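Side-chain contacts in ankyrin repeat domain protein (Legionella pneumophila subsp. pneumophila, PDB 6MCA), which is a bacterial effector that interacts with LARP7 of the host 7SK snRNP complex, joining ankyrin repeats to a cysteine protease-like region: residues Leu268-Val271 with Trp276-Lys279; His309-Lys314 with Arg319-Met324; Val355-Tyr360 with Ser378-Trp383. All coordinates share one frame; numbering follows the deposited sequence.

From the N terminus, the three contacts follow one another in series, with none enclosing or crossing another. Contact 1 closes the tight turn of a beta hairpin within the five-stranded antiparallel sheet. Contact 2 then closes the short loop between helices 305-312 and 318-329. Contact 3 spans a longer excursion, partly unmodelled, between helix 355-364 and the long helix 373-399. Contact 1 lies between the other two in space. Phe270 and Lys279 reach contact 2 through Phe311 and His322, whereas Cys269, Val271 and Ala278 pack on Val355, Val358 and Ala359. The hairpin thus joins helical layers on its two faces, while contacts 2 and 3 do not touch.

Contact 1: Leu268-Val271 with Trp276-Lys279; sequences LCFV and WWAK
Val271 and Ala278 form a hydrogen-bonded pair of an antiparallel beta hairpin; Phe270 and Lys279, the adjacent non-hydrogen-bonded pair, share its other face. The bond from Val271 N to Ala278 O is 2.9 Å long; its return from Ala278 N to Val271 O is equally long but weak, with an N-H...O angle of 126°. Neighbouring CA-H groups also approach these acceptors, Phe270 CA lying 3.1 Å from Ala278 O.

Aromatic contact runs diagonally between the strands. The Trp277 indole swings over to Phe270 because its CG lies opposite the backbone N (chi1 177°), bringing NE1 to the edge of the Phe270 ring, 3.3 Å from CD2. The Phe270 ring and the six-membered ring of Trp277 are inclined at 41°, their centres 5.4 Å apart.

Apolar packing lies on both faces of the hairpin. Lys279 methylenes run alongside the Phe270 ring, CG 3.6 Å from Phe270 CE2 and CD similarly close, before the chain bends at chi3 and carries NZ to a salt bridge with Glu289 and a hydrogen bond with His322. On the reverse face Val271 CB and Ala278 CB meet at 4.2 Å.

Strands 266-273 and 276-280 lie between strands 256-263 and 292-297. Helix 318-329 covers Phe270 and Trp277, with Phe311 adding an edge-to-face partner for Phe270, while helix 355-364 packs against Cys269, Val271 and Ala278.

Contact 2: His309-Lys314 with Arg319-Met324; sequences HDFLYK and RYYHQM
Phe311 and Tyr321 lie on successive helices whose backbones come nearest at these residues, with CA atoms 8.2 Å apart, so side chains must span the gap. Tyr321 does so in two ways. Its hydroxyl donates to the backbone, OH standing 2.7 Å from Phe311 O, in the carbonyl plane and at a C=O...O angle of 148°. Its ring edge meanwhile points at the face of Phe311: CE1 sits over the centre of the phenyl ring, 3.8 Å from Phe311 CZ, and the planes stand at 77° in a T-shaped pair. Phe311 CG lies anti to the backbone N (chi1 -160°), which turns a ring face to Tyr321. With the hydroxyl tied to the carbonyl and the edge seated on the ring, the tyrosine is restrained at both points.

Two consecutive helices are joined here by a short loop, the last turn of 305-312 packing against the start of 318-329. The second helix widens into a pi-type turn at 320-324, marked by the bond from Met324 N to Arg319 O.

Tyr320 crosses Phe311 at about a right angle. Phe311 CD2 approaches the edge of the tyrosine ring, 4.0 Å from Tyr320 CE2, and the Tyr320 hydroxyl reaches toward the first helix, packing 3.7 Å from Asp310 CB. Tyr320 also supports its neighbour, placing CD2 over the centre of one face of the Tyr321 ring. Beyond this aromatic group, Leu259 and Ala261 of strand 256-263 touch Phe311, and Ala261 also meets Tyr321.

Contact 3: Val355-Tyr360 with Ser378-Trp383; sequences VVPVAY and SLYDEW
Val356 meets Trp383 obliquely, one methyl branch touching the far end of the indole: CG2 lies 3.6 Å from Trp383 CZ3 and only slightly farther from CH2. The branch is directed there by the valine's first torsion, 172°, which sets CG1 opposite the backbone N and CG2 opposite the carbonyl carbon.

Pro357 and Tyr380 also cross at a slant, where the two backbones are closest, with their CA atoms 5.8 Å apart. The pyrrolidine ring leans on the root of the tyrosine: Pro357 CG packs 3.8 Å from Tyr380 CB, and Pro357 CD reaches Tyr380 CD1 at 3.7 Å. The phenol end continues past the proline, and its OH bonds to Arg282 and to a bound glycerol, probably from the crystallisation liquor.

Tyr360 and Leu379 run nearly perpendicular to one another. A single methyl carries this pair, Leu379 CD2 lying 3.9 Å from both Tyr360 CD2 and Tyr360 CE2.

The pairs follow in opposite order along two antiparallel helices; the axes of segments 355-360 and 378-383 approach to 9.1 Å at an angle of 152°. Val356, Pro357 and Tyr360 thus face Trp383, Tyr380 and Leu379 in a purely apolar seam, without hydrogen bonds between the segments. Trp383 NE1 is satisfied by Ser198 OG of helix 188-202, which also sends Leu199 against both Val356 and Trp383. Helix 215-233 packs on Leu379 and Ala359, and Val355 and Val358 touch strand 276-280, placing helix 355-364 between the sheet and helix 373-399.

Contact 1: Leu268-Val271 with Trp276-Lys279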
# COMPACT_ATOMS: atom_id res chain seq x y z
N LEU A 268 2.23 -1.57 13.15
CA LEU A 268 3.60 -1.44 13.63
C LEU A 268 4.44 -2.52 12.98
O LEU A 268 3.93 -3.54 12.50
CB LEU A 268 3.67 -1.52 15.16
CG LEU A 268 3.28 -2.80 15.89
CD1 LEU A 268 3.97 -2.85 17.25
CD2 LEU A 268 1.78 -2.89 16.06
N CYS A 269 5.75 -2.30 12.91
CA CYS A 269 6.60 -3.16 12.11
C CYS A 269 7.68 -3.80 12.97
O CYS A 269 8.20 -3.19 13.90
CB CYS A 269 7.23 -2.39 10.95
SG CYS A 269 6.04 -1.94 9.67
N PHE A 270 8.01 -5.05 12.66
CA PHE A 270 9.10 -5.76 13.31
C PHE A 270 10.06 -6.27 12.25
O PHE A 270 9.63 -6.67 11.16
CB PHE A 270 8.58 -6.91 14.17
CG PHE A 270 7.70 -6.47 15.31
CD1 PHE A 270 6.35 -6.24 15.10
CD2 PHE A 270 8.23 -6.27 16.57
CE1 PHE A 270 5.54 -5.84 16.15
CE2 PHE A 270 7.42 -5.87 17.62
CZ PHE A 270 6.07 -5.66 17.41
N VAL A 271 11.34 -6.25 12.56
CA VAL A 271 12.38 -6.71 11.64
C VAL A 271 13.25 -7.71 12.38
O VAL A 271 13.78 -7.41 13.45
CB VAL A 271 13.23 -5.56 11.09
CG1 VAL A 271 14.28 -6.09 10.14
CG2 VAL A 271 12.35 -4.53 10.38
N TRP A 276 19.19 -10.44 15.68
CA TRP A 276 18.71 -9.11 16.02
C TRP A 276 17.22 -8.98 15.71
O TRP A 276 16.73 -9.53 14.72
CB TRP A 276 19.49 -8.04 15.26
CG TRP A 276 20.96 -8.13 15.48
CD1 TRP A 276 21.90 -8.56 14.58
CD2 TRP A 276 21.67 -7.81 16.68
NE1 TRP A 276 23.15 -8.51 15.15
CE2 TRP A 276 23.04 -8.06 16.43
CE3 TRP A 276 21.29 -7.33 17.93
CZ2 TRP A 276 24.02 -7.84 17.40
CZ3 TRP A 276 22.26 -7.11 18.89
CH2 TRP A 276 23.61 -7.37 18.61
N TRP A 277 16.52 -8.24 16.56
CA TRP A 277 15.09 -8.00 16.45
C TRP A 277 14.85 -6.51 16.61
O TRP A 277 15.57 -5.84 17.35
CB TRP A 277 14.32 -8.81 17.50
CG TRP A 277 12.84 -8.60 17.53
CD1 TRP A 277 12.16 -7.64 18.22
CD2 TRP A 277 11.85 -9.41 16.88
NE1 TRP A 277 10.80 -7.79 18.02
CE2 TRP A 277 10.59 -8.87 17.20
CE3 TRP A 277 11.91 -10.53 16.05
CZ2 TRP A 277 9.40 -9.41 16.72
CZ3 TRP A 277 10.72 -11.07 15.57
CH2 TRP A 277 9.48 -10.50 15.91
N ALA A 278 13.86 -5.97 15.91
CA ALA A 278 13.63 -4.53 15.94
C ALA A 278 12.14 -4.25 15.92
O ALA A 278 11.41 -4.83 15.12
CB ALA A 278 14.31 -3.83 14.76
N LYS A 279 11.71 -3.35 16.81
CA LYS A 279 10.34 -2.87 16.85
C LYS A 279 10.31 -1.42 16.40
O LYS A 279 11.11 -0.59 16.86
CB LYS A 279 9.75 -3.00 18.26
CG LYS A 279 8.32 -2.50 18.36
CD LYS A 279 7.66 -2.92 19.66
CE LYS A 279 8.35 -2.30 20.85
NZ LYS A 279 7.62 -2.57 22.12

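Contact 2: His309-Lys314 with Arg319-Met324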
# COMPACT_ATOMS: atom_id res chain seq x y z
N HIS A 309 2.75 -18.12 13.63
CA HIS A 309 1.31 -18.26 13.51
C HIS A 309 0.58 -17.38 14.52
O HIS A 309 -0.35 -16.65 14.16
CB HIS A 309 0.90 -19.72 13.67
CG HIS A 309 -0.51 -20.00 13.25
ND1 HIS A 309 -1.57 -19.95 14.13
CD2 HIS A 309 -1.03 -20.32 12.04
CE1 HIS A 309 -2.69 -20.23 13.48
NE2 HIS A 309 -2.39 -20.46 12.21
N ASP A 310 1.01 -17.42 15.78
CA ASP A 310 0.44 -16.52 16.78
C ASP A 310 0.63 -15.06 16.38
O ASP A 310 -0.23 -14.22 16.66
CB ASP A 310 1.06 -16.78 18.15
CG ASP A 310 0.78 -18.17 18.67
OD1 ASP A 310 0.09 -18.94 17.97
OD2 ASP A 310 1.25 -18.50 19.78
N PHE A 311 1.75 -14.75 15.72
CA PHE A 311 2.10 -13.37 15.40
C PHE A 311 1.26 -12.82 14.26
O PHE A 311 0.78 -11.68 14.34
CB PHE A 311 3.59 -13.31 15.05
CG PHE A 311 4.19 -11.93 15.16
CD1 PHE A 311 3.97 -10.99 14.17
CD2 PHE A 311 4.98 -11.60 16.24
CE1 PHE A 311 4.53 -9.73 14.27
CE2 PHE A 311 5.54 -10.34 16.34
CZ PHE A 311 5.31 -9.40 15.36
N LEU A 312 1.09 -13.59 13.19
CA LEU A 312 0.47 -13.08 11.97
C LEU A 312 -0.94 -13.58 11.71
O LEU A 312 -1.71 -12.89 11.04
CB LEU A 312 1.34 -13.44 10.75
CG LEU A 312 2.65 -12.68 10.54
CD1 LEU A 312 3.35 -13.20 9.30
CD2 LEU A 312 2.40 -11.19 10.44
N TYR A 313 -1.30 -14.76 12.22
CA TYR A 313 -2.53 -15.43 11.81
C TYR A 313 -3.50 -15.66 12.97
O TYR A 313 -4.52 -16.34 12.78
CB TYR A 313 -2.19 -16.74 11.11
CG TYR A 313 -1.19 -16.55 9.99
CD1 TYR A 313 -1.48 -15.71 8.92
CD2 TYR A 313 0.05 -17.18 10.02
CE1 TYR A 313 -0.57 -15.52 7.90
CE2 TYR A 313 0.96 -16.99 9.00
CZ TYR A 313 0.65 -16.16 7.94
OH TYR A 313 1.55 -15.97 6.92
N LYS A 314 -3.22 -15.12 14.15
CA LYS A 314 -4.17 -15.09 15.25
C LYS A 314 -4.35 -13.65 15.70
O LYS A 314 -3.46 -12.81 15.54
CB LYS A 314 -3.71 -15.95 16.43
CG LYS A 314 -3.54 -17.43 16.13
CD LYS A 314 -3.52 -18.24 17.41
CE LYS A 314 -3.26 -19.71 17.15
NZ LYS A 314 -1.81 -20.01 17.06
N ARG A 319 -0.81 -6.18 24.48
CA ARG A 319 0.02 -6.84 25.48
C ARG A 319 0.91 -7.90 24.85
O ARG A 319 2.04 -8.12 25.30
CB ARG A 319 -0.86 -7.44 26.58
CG ARG A 319 -0.13 -8.32 27.57
CD ARG A 319 0.33 -7.53 28.78
NE ARG A 319 0.97 -8.38 29.78
CZ ARG A 319 0.35 -8.86 30.85
NH1 ARG A 319 -0.92 -8.55 31.08
NH2 ARG A 319 1.00 -9.63 31.71
N TYR A 320 0.42 -8.57 23.81
CA TYR A 320 1.22 -9.59 23.13
C TYR A 320 2.41 -8.96 22.42
O TYR A 320 3.55 -9.43 22.57
CB TYR A 320 0.36 -10.37 22.15
CG TYR A 320 1.15 -11.30 21.25
CD1 TYR A 320 1.50 -12.58 21.68
CD2 TYR A 320 1.54 -10.91 19.98
CE1 TYR A 320 2.22 -13.43 20.86
CE2 TYR A 320 2.27 -11.75 19.16
CZ TYR A 320 2.60 -13.01 19.61
OH TYR A 320 3.32 -13.86 18.80
N TYR A 321 2.18 -7.90 21.66
CA TYR A 321 3.23 -7.31 20.84
C TYR A 321 4.18 -6.43 21.64
O TYR A 321 5.29 -6.17 21.17
CB TYR A 321 2.62 -6.50 19.69
CG TYR A 321 1.89 -7.35 18.69
CD1 TYR A 321 2.57 -8.26 17.89
CD2 TYR A 321 0.51 -7.24 18.53
CE1 TYR A 321 1.90 -9.05 16.97
CE2 TYR A 321 -0.17 -8.02 17.61
CZ TYR A 321 0.53 -8.92 16.83
OH TYR A 321 -0.14 -9.69 15.92
N HIS A 322 3.78 -5.96 22.82
CA HIS A 322 4.61 -5.05 23.59
C HIS A 322 5.21 -5.67 24.84
O HIS A 322 5.91 -4.98 25.58
CB HIS A 322 3.82 -3.79 23.96
CG HIS A 322 3.57 -2.87 22.80
ND1 HIS A 322 4.55 -2.03 22.30
CD2 HIS A 322 2.47 -2.67 22.04
CE1 HIS A 322 4.05 -1.35 21.28
NE2 HIS A 322 2.80 -1.72 21.10
N GLN A 323 4.96 -6.96 25.10
CA GLN A 323 5.51 -7.57 26.30
C GLN A 323 5.71 -9.08 26.16
O GLN A 323 6.79 -9.59 26.48
CB GLN A 323 4.60 -7.29 27.50
CG GLN A 323 5.16 -7.79 28.82
CD GLN A 323 4.66 -9.18 29.17
OE1 GLN A 323 3.45 -9.43 29.18
NE2 GLN A 323 5.58 -10.08 29.47
N MET A 324 4.69 -9.79 25.68
CA MET A 324 4.76 -11.25 25.63
C MET A 324 5.90 -11.72 24.73
O MET A 324 6.62 -12.66 25.08
CB MET A 324 3.43 -11.82 25.14
CG MET A 324 2.28 -11.68 26.13
SD MET A 324 0.77 -12.48 25.55
CE MET A 324 1.36 -14.14 25.22

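Contact 3: Val355-Tyr360 with Ser378-Trp383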
# COMPACT_ATOMS: atom_id res chain seq x y z
N VAL A 355 11.11 0.92 8.02
CA VAL A 355 11.73 -0.40 7.96
C VAL A 355 13.05 -0.35 7.20
O VAL A 355 13.99 -1.08 7.53
CB VAL A 355 10.75 -1.42 7.35
CG1 VAL A 355 11.46 -2.70 6.95
CG2 VAL A 355 9.62 -1.72 8.32
N VAL A 356 13.14 0.51 6.19
CA VAL A 356 14.31 0.57 5.31
C VAL A 356 15.55 0.98 6.10
O VAL A 356 16.53 0.21 6.13
CB VAL A 356 14.06 1.49 4.11
CG1 VAL A 356 15.35 1.69 3.31
CG2 VAL A 356 12.95 0.94 3.23
N PRO A 357 15.59 2.14 6.78
CA PRO A 357 16.80 2.48 7.54
C PRO A 357 17.07 1.53 8.69
O PRO A 357 18.24 1.24 8.98
CB PRO A 357 16.52 3.90 8.04
CG PRO A 357 15.05 4.01 8.06
CD PRO A 357 14.56 3.20 6.90
N VAL A 358 16.03 1.00 9.33
CA VAL A 358 16.23 0.08 10.44
C VAL A 358 16.87 -1.21 9.95
O VAL A 358 17.83 -1.71 10.55
CB VAL A 358 14.89 -0.19 11.16
CG1 VAL A 358 15.07 -1.26 12.23
CG2 VAL A 358 14.37 1.10 11.78
N ALA A 359 16.34 -1.79 8.87
CA ALA A 359 16.91 -3.02 8.33
C ALA A 359 18.33 -2.78 7.82
O ALA A 359 19.20 -3.65 7.97
CB ALA A 359 16.02 -3.57 7.22
N TYR A 360 18.58 -1.62 7.21
CA TYR A 360 19.93 -1.28 6.80
C TYR A 360 20.88 -1.27 8.00
O TYR A 360 21.95 -1.91 7.97
CB TYR A 360 19.94 0.08 6.10
CG TYR A 360 21.21 0.36 5.34
CD1 TYR A 360 22.36 0.80 6.00
CD2 TYR A 360 21.27 0.19 3.96
CE1 TYR A 360 23.52 1.05 5.31
CE2 TYR A 360 22.44 0.44 3.26
CZ TYR A 360 23.56 0.87 3.94
OH TYR A 360 24.72 1.13 3.26
N SER A 378 20.39 9.10 6.62
CA SER A 378 20.63 9.91 5.43
C SER A 378 20.05 9.25 4.19
O SER A 378 19.42 9.91 3.35
CB SER A 378 22.13 10.16 5.27
OG SER A 378 22.38 11.07 4.21
N LEU A 379 20.25 7.93 4.05
CA LEU A 379 19.68 7.19 2.93
C LEU A 379 18.16 7.24 2.95
O LEU A 379 17.53 7.38 1.90
CB LEU A 379 20.17 5.74 2.98
CG LEU A 379 19.96 4.86 1.75
CD1 LEU A 379 20.87 5.30 0.62
CD2 LEU A 379 20.20 3.40 2.10
N TYR A 380 17.57 7.13 4.14
CA TYR A 380 16.11 7.20 4.26
C TYR A 380 15.58 8.54 3.79
O TYR A 380 14.61 8.61 3.02
CB TYR A 380 15.71 6.92 5.72
CG TYR A 380 14.27 7.21 6.05
CD1 TYR A 380 13.25 6.37 5.61
CD2 TYR A 380 13.93 8.31 6.83
CE1 TYR A 380 11.93 6.63 5.93
CE2 TYR A 380 12.61 8.57 7.15
CZ TYR A 380 11.61 7.73 6.70
OH TYR A 380 10.30 7.99 7.01
N ASP A 381 16.23 9.63 4.22
CA ASP A 381 15.80 10.97 3.80
C ASP A 381 15.95 11.14 2.30
O ASP A 381 15.05 11.67 1.62
CB ASP A 381 16.60 12.03 4.55
CG ASP A 381 16.21 12.13 6.01
OD1 ASP A 381 15.05 11.82 6.35
OD2 ASP A 381 17.08 12.53 6.83
N GLU A 382 17.09 10.72 1.75
CA GLU A 382 17.31 10.84 0.31
C GLU A 382 16.26 10.06 -0.47
O GLU A 382 15.70 10.57 -1.45
CB GLU A 382 18.72 10.36 -0.05
CG GLU A 382 19.19 10.78 -1.43
CD GLU A 382 20.68 11.04 -1.48
OE1 GLU A 382 21.36 10.82 -0.46
OE2 GLU A 382 21.17 11.48 -2.55
N TRP A 383 15.96 8.83 -0.04
CA TRP A 383 14.97 8.01 -0.72
C TRP A 383 13.59 8.65 -0.66
O TRP A 383 12.87 8.68 -1.67
CB TRP A 383 14.95 6.61 -0.10
CG TRP A 383 13.76 5.77 -0.48
CD1 TRP A 383 13.33 5.47 -1.74
CD2 TRP A 383 12.86 5.10 0.42
NE1 TRP A 383 12.22 4.67 -1.68
CE2 TRP A 383 11.91 4.42 -0.37
CE3 TRP A 383 12.77 5.01 1.81
CZ2 TRP A 383 10.88 3.67 0.19
CZ3 TRP A 383 11.75 4.27 2.37
CH2 TRP A 383 10.81 3.60 1.56